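Local coordinates for protein shikimate 5-dehydrogenase (Thermus thermophilus, PDB 2D5C) that catalyses the reversible NADPH-linked reduction of 3-dehydroshikimate to shikimate, a step of chorismate biosynthesis that leads to the aromatic amino acids, at residues 20-24 / 240-244; 38-43 / 62-67; 196-202 / 221-226. All blocks are in the same frame, centred on the assembly; numbering follows the deposited sequence.

Interaction 1. Residues 20-24 / 240-244; sequences HAFAL and FRLWT. With SO4 (sulfate ion), chain F.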
loop_
_atom_site.group_PDB
_atom_site.type_symbol
_atom_site.label_atom_id
_atom_site.label_comp_id
_atom_site.label_asym_id
_atom_site.label_seq_id
_atom_site.Cartn_x
_atom_site.Cartn_y
_atom_site.Cartn_z
ATOM N N HIS A 20 4.970 6.573 -17.167
ATOM C CA HIS A 20 5.374 5.509 -16.251
ATOM C C HIS A 20 6.218 4.436 -16.950
ATOM O O HIS A 20 6.990 3.715 -16.332
ATOM C CB HIS A 20 4.110 4.877 -15.666
ATOM C CG HIS A 20 3.495 5.818 -14.662
ATOM N ND1 HIS A 20 2.571 6.755 -14.987
ATOM C CD2 HIS A 20 3.746 5.900 -13.288
ATOM C CE1 HIS A 20 2.271 7.385 -13.835
ATOM N NE2 HIS A 20 2.960 6.894 -12.801
ATOM N N ALA A 21 6.160 4.340 -18.275
ATOM C CA ALA A 21 7.039 3.414 -18.978
ATOM C C ALA A 21 8.435 3.941 -18.679
ATOM O O ALA A 21 9.359 3.176 -18.402
ATOM C CB ALA A 21 6.759 3.446 -20.480
ATOM N N PHE A 22 8.580 5.265 -18.719
ATOM C CA PHE A 22 9.854 5.889 -18.400
ATOM C C PHE A 22 10.202 5.585 -16.942
ATOM O O PHE A 22 11.330 5.217 -16.623
ATOM C CB PHE A 22 9.790 7.410 -18.566
ATOM C CG PHE A 22 10.898 8.132 -17.853
ATOM C CD1 PHE A 22 12.194 8.130 -18.368
ATOM C CD2 PHE A 22 10.671 8.732 -16.615
ATOM C CE1 PHE A 22 13.242 8.706 -17.664
ATOM C CE2 PHE A 22 11.716 9.310 -15.898
ATOM C CZ PHE A 22 13.005 9.297 -16.421
ATOM N N ALA A 23 9.230 5.756 -16.055
ATOM C CA ALA A 23 9.476 5.520 -14.637
ATOM C C ALA A 23 10.047 4.123 -14.397
ATOM O O ALA A 23 11.057 3.961 -13.716
ATOM C CB ALA A 23 8.169 5.710 -13.831
ATOM N N LEU A 24 9.387 3.122 -14.969
ATOM C CA LEU A 24 9.797 1.733 -14.811
ATOM C C LEU A 24 11.218 1.443 -15.277
ATOM O O LEU A 24 12.022 0.925 -14.509
ATOM C CB LEU A 24 8.820 0.817 -15.546
ATOM C CG LEU A 24 7.459 0.676 -14.864
ATOM C CD1 LEU A 24 6.438 0.115 -15.835
ATOM C CD2 LEU A 24 7.605 -0.204 -13.630
ATOM N N PHE A 240 3.594 6.731 -8.218
ATOM C CA PHE A 240 4.534 5.626 -8.380
ATOM C C PHE A 240 5.241 5.317 -7.057
ATOM O O PHE A 240 5.478 4.149 -6.730
ATOM C CB PHE A 240 5.570 5.960 -9.461
ATOM C CG PHE A 240 6.289 4.754 -9.987
ATOM C CD1 PHE A 240 5.874 4.140 -11.163
ATOM C CD2 PHE A 240 7.367 4.218 -9.282
ATOM C CE1 PHE A 240 6.528 2.993 -11.641
ATOM C CE2 PHE A 240 8.023 3.084 -9.742
ATOM C CZ PHE A 240 7.605 2.467 -10.924
ATOM N N ARG A 241 5.587 6.356 -6.301
ATOM C CA ARG A 241 6.240 6.143 -5.024
ATOM C C ARG A 241 5.247 5.499 -4.066
ATOM O O ARG A 241 5.628 4.658 -3.265
ATOM C CB ARG A 241 6.774 7.457 -4.434
ATOM C CG ARG A 241 7.592 7.250 -3.168
ATOM C CD ARG A 241 8.152 8.557 -2.651
ATOM N NE ARG A 241 7.091 9.505 -2.335
ATOM C CZ ARG A 241 7.294 10.777 -2.007
ATOM N NH1 ARG A 241 8.529 11.268 -1.953
ATOM N NH2 ARG A 241 6.257 11.559 -1.728
ATOM N N LEU A 242 3.973 5.891 -4.129
ATOM C CA LEU A 242 2.988 5.256 -3.247
ATOM C C LEU A 242 2.935 3.762 -3.543
ATOM O O LEU A 242 2.891 2.941 -2.630
ATOM C CB LEU A 242 1.582 5.833 -3.448
ATOM C CG LEU A 242 1.313 7.273 -3.022
ATOM C CD1 LEU A 242 -0.147 7.601 -3.271
ATOM C CD2 LEU A 242 1.658 7.457 -1.561
ATOM N N TRP A 243 2.940 3.409 -4.827
ATOM C CA TRP A 243 2.868 2.007 -5.218
ATOM C C TRP A 243 4.107 1.167 -4.920
ATOM O O TRP A 243 3.983 -0.001 -4.569
ATOM C CB TRP A 243 2.591 1.877 -6.722
ATOM C CG TRP A 243 1.301 2.456 -7.172
ATOM C CD1 TRP A 243 0.111 2.474 -6.485
ATOM C CD2 TRP A 243 1.052 3.090 -8.430
ATOM N NE1 TRP A 243 -0.861 3.090 -7.246
ATOM C CE2 TRP A 243 -0.310 3.477 -8.442
ATOM C CE3 TRP A 243 1.850 3.368 -9.552
ATOM C CZ2 TRP A 243 -0.893 4.131 -9.533
ATOM C CZ3 TRP A 243 1.262 4.023 -10.647
ATOM C CH2 TRP A 243 -0.093 4.395 -10.624
ATOM N N THR A 244 5.295 1.754 -5.055
ATOM C CA THR A 244 6.538 0.990 -4.886
ATOM C C THR A 244 7.510 1.401 -3.789
ATOM O O THR A 244 8.381 0.613 -3.416
ATOM C CB THR A 244 7.367 1.042 -6.172
ATOM O OG1 THR A 244 7.814 2.394 -6.376
ATOM C CG2 THR A 244 6.542 0.614 -7.366
HETATM S S SO4 F . 4.931 8.296 0.447
HETATM O O1 SO4 F . 4.748 7.852 -1.102
HETATM O O2 SO4 F . 4.417 7.176 1.208
HETATM O O3 SO4 F . 6.189 8.549 0.695
HETATM O O4 SO4 F . 4.033 9.416 0.576
#

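Interaction 2. Residues 38-43 / 62-67; sequences TPLEAL and PLKEAA. With SKM ((3R,4S,5R)-3,4,5-trihydroxycyclohex-1-ene-1-carboxylic acid), chain E.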
loop_
_atom_site.group_PDB
_atom_site.type_symbol
_atom_site.label_atom_id
_atom_site.label_comp_id
_atom_site.label_asym_id
_atom_site.label_seq_id
_atom_site.Cartn_x
_atom_site.Cartn_y
_atom_site.Cartn_z
ATOM N N THR A 38 -12.700 2.849 -19.053
ATOM C CA THR A 38 -13.638 2.446 -18.018
ATOM C C THR A 38 -14.740 3.469 -17.788
ATOM O O THR A 38 -14.510 4.528 -17.200
ATOM C CB THR A 38 -12.904 2.208 -16.672
ATOM O OG1 THR A 38 -11.914 1.186 -16.845
ATOM C CG2 THR A 38 -13.886 1.764 -15.594
ATOM N N PRO A 39 -15.952 3.178 -18.282
ATOM C CA PRO A 39 -17.080 4.096 -18.102
ATOM C C PRO A 39 -17.590 3.947 -16.673
ATOM O O PRO A 39 -17.447 2.885 -16.069
ATOM C CB PRO A 39 -18.104 3.597 -19.122
ATOM C CG PRO A 39 -17.253 2.946 -20.174
ATOM C CD PRO A 39 -16.255 2.192 -19.335
ATOM N N LEU A 40 -18.205 4.992 -16.142
ATOM C CA LEU A 40 -18.718 4.954 -14.776
ATOM C C LEU A 40 -19.437 3.652 -14.394
ATOM O O LEU A 40 -19.145 3.046 -13.354
ATOM C CB LEU A 40 -19.650 6.151 -14.551
ATOM C CG LEU A 40 -19.460 6.956 -13.257
ATOM C CD1 LEU A 40 -20.429 8.122 -13.276
ATOM C CD2 LEU A 40 -19.696 6.094 -12.010
ATOM N N GLU A 41 -20.349 3.200 -15.252
ATOM C CA GLU A 41 -21.101 1.984 -14.955
ATOM C C GLU A 41 -20.196 0.755 -14.866
ATOM O O GLU A 41 -20.566 -0.256 -14.263
ATOM C CB GLU A 41 -22.192 1.764 -16.011
ATOM C CG GLU A 41 -23.575 1.397 -15.436
ATOM C CD GLU A 41 -24.309 2.601 -14.857
ATOM O OE1 GLU A 41 -23.701 3.694 -14.775
ATOM O OE2 GLU A 41 -25.493 2.463 -14.484
ATOM N N ALA A 42 -19.013 0.841 -15.468
ATOM C CA ALA A 42 -18.079 -0.285 -15.450
ATOM C C ALA A 42 -17.118 -0.243 -14.257
ATOM O O ALA A 42 -16.438 -1.227 -13.973
ATOM C CB ALA A 42 -17.277 -0.317 -16.759
ATOM N N LEU A 43 -17.083 0.887 -13.559
ATOM C CA LEU A 43 -16.189 1.073 -12.413
ATOM C C LEU A 43 -16.216 -0.022 -11.343
ATOM O O LEU A 43 -15.164 -0.532 -10.950
ATOM C CB LEU A 43 -16.451 2.436 -11.756
ATOM C CG LEU A 43 -15.484 2.871 -10.638
ATOM C CD1 LEU A 43 -14.039 2.873 -11.145
ATOM C CD2 LEU A 43 -15.861 4.267 -10.152
ATOM N N PRO A 62 -14.652 9.588 -15.605
ATOM C CA PRO A 62 -15.471 10.311 -14.624
ATOM C C PRO A 62 -15.585 9.399 -13.402
ATOM O O PRO A 62 -16.674 9.187 -12.866
ATOM C CB PRO A 62 -16.798 10.435 -15.347
ATOM C CG PRO A 62 -16.924 9.055 -15.940
ATOM C CD PRO A 62 -15.508 8.729 -16.444
ATOM N N LEU A 63 -14.446 8.872 -12.964
ATOM C CA LEU A 63 -14.422 7.918 -11.864
ATOM C C LEU A 63 -13.871 8.358 -10.510
ATOM O O LEU A 63 -14.042 7.639 -9.530
ATOM C CB LEU A 63 -13.638 6.681 -12.312
ATOM C CG LEU A 63 -13.967 6.126 -13.704
ATOM C CD1 LEU A 63 -12.926 5.085 -14.089
ATOM C CD2 LEU A 63 -15.365 5.530 -13.710
ATOM N N LYS A 64 -13.233 9.523 -10.444
ATOM C CA LYS A 64 -12.608 9.970 -9.201
ATOM C C LYS A 64 -13.469 10.120 -7.954
ATOM O O LYS A 64 -12.992 9.865 -6.846
ATOM C CB LYS A 64 -11.842 11.271 -9.432
ATOM C CG LYS A 64 -10.613 11.128 -10.325
ATOM C CD LYS A 64 -9.814 12.418 -10.308
ATOM C CE LYS A 64 -8.560 12.326 -11.150
ATOM N NZ LYS A 64 -7.901 13.650 -11.216
ATOM N N GLU A 65 -14.722 10.531 -8.112
ATOM C CA GLU A 65 -15.583 10.696 -6.948
ATOM C C GLU A 65 -16.334 9.420 -6.620
ATOM O O GLU A 65 -16.470 9.049 -5.455
ATOM C CB GLU A 65 -16.586 11.829 -7.182
ATOM C CG GLU A 65 -15.955 13.179 -7.506
ATOM C CD GLU A 65 -15.208 13.185 -8.834
ATOM O OE1 GLU A 65 -15.730 12.634 -9.828
ATOM O OE2 GLU A 65 -14.095 13.754 -8.882
ATOM N N ALA A 66 -16.826 8.746 -7.650
ATOM C CA ALA A 66 -17.578 7.520 -7.450
ATOM C C ALA A 66 -16.734 6.400 -6.856
ATOM O O ALA A 66 -17.264 5.487 -6.226
ATOM C CB ALA A 66 -18.180 7.068 -8.770
ATOM N N ALA A 67 -15.421 6.477 -7.054
ATOM C CA ALA A 67 -14.520 5.439 -6.569
ATOM C C ALA A 67 -14.450 5.268 -5.049
ATOM O O ALA A 67 -14.335 4.142 -4.556
ATOM C CB ALA A 67 -13.118 5.680 -7.124
HETATM O O12 SKM E . -4.917 12.549 -11.575
HETATM C C8 SKM E . -4.416 12.249 -12.887
HETATM C C6 SKM E . -4.533 10.723 -13.149
HETATM O O7 SKM E . -3.782 10.022 -12.160
HETATM C C5 SKM E . -3.997 10.352 -14.556
HETATM C C4 SKM E . -4.359 11.383 -15.628
HETATM C C1 SKM E . -4.094 11.025 -17.045
HETATM O O2 SKM E . -3.560 9.824 -17.341
HETATM O O3 SKM E . -4.357 11.808 -17.948
HETATM C C10 SKM E . -4.895 12.576 -15.355
HETATM C C9 SKM E . -5.221 13.051 -13.955
HETATM O O11 SKM E . -6.628 12.870 -13.728
#

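Interaction 3. Residues 196-202 / 221-226; sequences FPEEGAA and KGLKVQ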
loop_
_atom_site.group_PDB
_atom_site.type_symbol
_atom_site.label_atom_id
_atom_site.label_comp_id
_atom_site.label_asym_id
_atom_site.label_seq_id
_atom_site.Cartn_x
_atom_site.Cartn_y
_atom_site.Cartn_z
ATOM N N PHE A 196 -8.957 38.794 -16.913
ATOM C CA PHE A 196 -7.641 38.369 -16.430
ATOM C C PHE A 196 -6.988 39.501 -15.636
ATOM O O PHE A 196 -7.232 40.681 -15.914
ATOM C CB PHE A 196 -6.690 38.034 -17.592
ATOM C CG PHE A 196 -6.908 36.671 -18.210
ATOM C CD1 PHE A 196 -7.987 36.436 -19.059
ATOM C CD2 PHE A 196 -6.025 35.625 -17.952
ATOM C CE1 PHE A 196 -8.180 35.180 -19.643
ATOM C CE2 PHE A 196 -6.208 34.358 -18.532
ATOM C CZ PHE A 196 -7.285 34.139 -19.378
ATOM N N PRO A 197 -6.160 39.163 -14.630
ATOM C CA PRO A 197 -5.485 40.201 -13.843
ATOM C C PRO A 197 -4.336 40.746 -14.712
ATOM O O PRO A 197 -3.873 40.042 -15.608
ATOM C CB PRO A 197 -4.984 39.429 -12.633
ATOM C CG PRO A 197 -4.583 38.099 -13.244
ATOM C CD PRO A 197 -5.840 37.823 -14.104
ATOM N N GLU A 198 -3.900 41.990 -14.482
ATOM C CA GLU A 198 -2.812 42.570 -15.290
ATOM C C GLU A 198 -1.432 42.125 -14.773
ATOM O O GLU A 198 -0.398 42.433 -15.373
ATOM C CB GLU A 198 -2.891 44.110 -15.327
ATOM C CG GLU A 198 -4.172 44.749 -15.901
ATOM C CD GLU A 198 -4.313 44.647 -17.415
ATOM O OE1 GLU A 198 -3.298 44.719 -18.157
ATOM O OE2 GLU A 198 -5.480 44.522 -17.844
ATOM N N GLU A 199 -1.421 41.404 -13.652
ATOM C CA GLU A 199 -0.170 40.895 -13.087
ATOM C C GLU A 199 -0.390 39.635 -12.252
ATOM O O GLU A 199 -1.443 39.455 -11.643
ATOM C CB GLU A 199 0.510 41.955 -12.217
ATOM C CG GLU A 199 -0.115 42.124 -10.839
ATOM C CD GLU A 199 0.789 42.882 -9.875
ATOM O OE1 GLU A 199 0.744 44.127 -9.870
ATOM O OE2 GLU A 199 1.547 42.230 -9.123
ATOM N N GLY A 200 0.614 38.768 -12.230
ATOM C CA GLY A 200 0.516 37.536 -11.474
ATOM C C GLY A 200 0.910 36.313 -12.282
ATOM O O GLY A 200 1.768 36.396 -13.164
ATOM N N ALA A 201 0.285 35.171 -11.981
ATOM C CA ALA A 201 0.583 33.921 -12.669
ATOM C C ALA A 201 -0.689 33.114 -12.989
ATOM O O ALA A 201 -1.743 33.312 -12.370
ATOM C CB ALA A 201 1.539 33.068 -11.821
ATOM N N ALA A 202 -0.582 32.218 -13.967
ATOM C CA ALA A 202 -1.706 31.373 -14.367
ATOM C C ALA A 202 -1.224 29.958 -14.651
ATOM O O ALA A 202 -0.138 29.751 -15.202
ATOM C CB ALA A 202 -2.396 31.949 -15.604
ATOM N N LYS A 221 -1.184 38.609 -21.636
ATOM C CA LYS A 221 -1.660 39.591 -20.666
ATOM C C LYS A 221 -0.561 40.067 -19.724
ATOM O O LYS A 221 -0.746 41.024 -18.976
ATOM C CB LYS A 221 -2.788 38.989 -19.824
ATOM C CG LYS A 221 -3.566 39.994 -18.995
ATOM C CD LYS A 221 -4.480 40.829 -19.877
ATOM C CE LYS A 221 -5.481 39.944 -20.608
ATOM N NZ LYS A 221 -6.292 40.693 -21.605
ATOM N N GLY A 222 0.576 39.388 -19.749
ATOM C CA GLY A 222 1.662 39.770 -18.873
ATOM C C GLY A 222 1.680 38.969 -17.588
ATOM O O GLY A 222 2.089 39.485 -16.546
ATOM N N LEU A 223 1.218 37.718 -17.650
ATOM C CA LEU A 223 1.216 36.841 -16.485
ATOM C C LEU A 223 2.238 35.736 -16.686
ATOM O O LEU A 223 2.502 35.316 -17.816
ATOM C CB LEU A 223 -0.167 36.187 -16.272
ATOM C CG LEU A 223 -1.390 37.097 -16.149
ATOM C CD1 LEU A 223 -2.595 36.221 -15.813
ATOM C CD2 LEU A 223 -1.187 38.149 -15.083
ATOM N N LYS A 224 2.817 35.257 -15.590
ATOM C CA LYS A 224 3.773 34.161 -15.659
ATOM C C LYS A 224 2.887 32.920 -15.828
ATOM O O LYS A 224 1.834 32.838 -15.199
ATOM C CB LYS A 224 4.568 34.075 -14.349
ATOM C CG LYS A 224 5.748 33.121 -14.409
ATOM C CD LYS A 224 6.484 33.071 -13.074
ATOM C CE LYS A 224 7.686 32.138 -13.135
ATOM N NZ LYS A 224 8.671 32.572 -14.162
ATOM N N VAL A 225 3.290 31.965 -16.659
ATOM C CA VAL A 225 2.436 30.795 -16.874
ATOM C C VAL A 225 3.104 29.437 -16.756
ATOM O O VAL A 225 4.320 29.306 -16.872
ATOM C CB VAL A 225 1.753 30.828 -18.284
ATOM C CG1 VAL A 225 0.889 32.068 -18.432
ATOM C CG2 VAL A 225 2.810 30.757 -19.384
ATOM N N GLN A 226 2.280 28.420 -16.518
ATOM C CA GLN A 226 2.755 27.046 -16.440
ATOM C C GLN A 226 1.710 26.139 -17.072
ATOM O O GLN A 226 0.520 26.282 -16.808
ATOM C CB GLN A 226 2.991 26.609 -14.993
ATOM C CG GLN A 226 3.568 25.199 -14.909
ATOM C CD GLN A 226 3.870 24.768 -13.491
ATOM O OE1 GLN A 226 2.965 24.637 -12.663
ATOM N NE2 GLN A 226 5.149 24.551 -13.200
HETATM O O HOH W 1 1.955 42.355 -16.241
HETATM O O HOH W 2 0.983 43.207 -18.049
#

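Interaction 1. Residues 20-24 / 240-244
Phe240 reaches from helix 229-244 to helix 16-26 and meets three residues there. Its CG lies anti to the backbone N (chi1 -162°), which sends the ring across to the other helix. One face takes the methyl of Ala23 in a CH-pi contact, with Ala23 CB 4.2 Å from the centroid of the Phe240 ring. The rim of the ring meets the other two. Leu24 CD2 sits at the edge, in the ring plane, 3.8 Å from Phe240 CZ. The imidazole of His20 comes in edge first, with His20 CD2 3.5 Å from Phe240 CD1.

His20 also borders Trp243, one turn further along. His20 NE2 is 4.0 Å from Trp243 CZ3, and the ring planes are tilted at 46° to each other. No hydrogen bond crosses between the segments. The polar atoms of these two rings are satisfied elsewhere: His20 ND1 pairs with Ser16 O, His20 NE2 with Gly236 O, and the indole NE1 of Trp243 with Val87 O.

The axes of 20-24 and 240-244 approach to 12.4 Å and cross at 46°. Phe240 and His20 span most of this distance. The contact brings the substrate-binding domain together with helix 229-244, which carries Gln235, a shikimate-binding residue. The His20 side chain comes within about 7 Å of the bound shikimate at the nearest atoms. Both nitrogens of its imidazole are tied to backbone carbonyls, one from each helix. This probably fixes the rotation of the ring and keeps its carbon edge against Phe240.

Interaction 2. Residues 38-43 / 62-67
Leu63 sends its two methyls into the turn formed by 38-43. Leu63 CD1 lies beside the backbone and methyl of Thr38, 3.8 Å from Thr38 CG2. Leu63 CD2 rests on the backbone of Leu40, 3.6 Å from Leu40 CA. The same methyl touches Leu43, which comes from the start of helix 43-53. Leu43 has CG anti to its backbone N (chi1 -173°), and its side chain runs past Leu63 in the opposite direction. Leu43 CD2 is 3.8 Å from Leu63 CD2 and also touches Ala66 and Ala67.

Leu40 extends this apolar patch toward the surface. Its CD2 packs on the methyl of Ala66, with Leu40 CD2 to Ala66 CB at 3.7 Å. Its CB meets the ring of Pro62, which follows a cis peptide bond. No hydrogen bond joins the two segments.

Both segments belong to the substrate-binding domain. Segment 38-43 links strand 31-37 to helix 43-53, and segment 62-67 follows strand 56-59. These strands flank strand 2-8 in the mixed sheet, and Leu7 of that strand touches both Thr38 and Leu63. Thr38 OG1 is bonded to Arg46 NE and Trp36 O, which hold the hydroxyl end of this residue.

Next to Leu63 is Lys64, the proton acceptor of the active site. Its side chain starts away from 38-43, and its extended chain enters the shikimate pocket. Lys64 NZ donates to two shikimate hydroxyls, O11 at 2.9 Å and O12 at 3.2 Å. It also forms a salt bridge with Asp100 OD2, while Asp100 OD1 and the side chains of Ser14, Ser16, Thr60, Asn85 and Gln235 also hydrogen-bond to the ligand.

Interaction 3. Residues 196-202 / 221-226
Leu223 fits into the bend of 196-200 and makes the tight part of this contact. Leu223 CD1 meets the Pro197 ring, 3.8 Å from Pro197 CG, and the edge of the Phe196 ring. Leu223 CD2 presses on backbone, 3.3 Å from Pro197 O. CG beside the backbone N (chi1 -55°) carries both methyls into this bend. A serine here would probably open a gap against Pro197 and Phe196 and put a hydroxyl among apolar groups.

Beyond Leu223 the two segments pair as parallel strands. Lys224 N donates to Gly200 O at 2.9 Å. Ala202 N bonds to Lys224 O at 2.8 Å, and Gln226 N to Ala202 O at 3.1 Å.

The other end is looser and wet. Gly222 closes helix 213-220 in a Schellman motif. Water, its exact sites doubtful, lies between Glu198 O and the carbonyls of Lys221 and Gly222. Glu198 OE2 stays 5.4 Å from Lys221 NZ, without contact, and that amine bonds to Ala193 O.

The segments close the beta-alpha-beta unit of strand 201-204, helix 213-220 and strand 224-226. Strand 224-226 is an outermost strand of the parallel, Rossmann-type sheet. Ala218 of the helix packs on Phe196, Ala202 and Val225, while Ala201 faces Ile113 and bonds through its backbone to Arg173 and to Leu175 of strand 174-177.

Interaction 1 is fully buried, whereas interactions 2 and 3 are only partly so. Interactions 1 and 2 both involve the substrate-binding domain but use different elements: two helices in one, mostly loops in the other. Their nearest atoms are about 11 Å apart. Interaction 3 lies across the chain's centre from both, in the NADP-binding domain. Its strand 224-226 is followed in the chain by helix 229-244 of interaction 1. The chemistry differs accordingly. Aromatic rings dominate interaction 1 and aliphatic side chains interaction 2, neither with a hydrogen bond between its segments. Interaction 3 combines backbone sheet bonds with the packing of one leucine, and its far end is exposed.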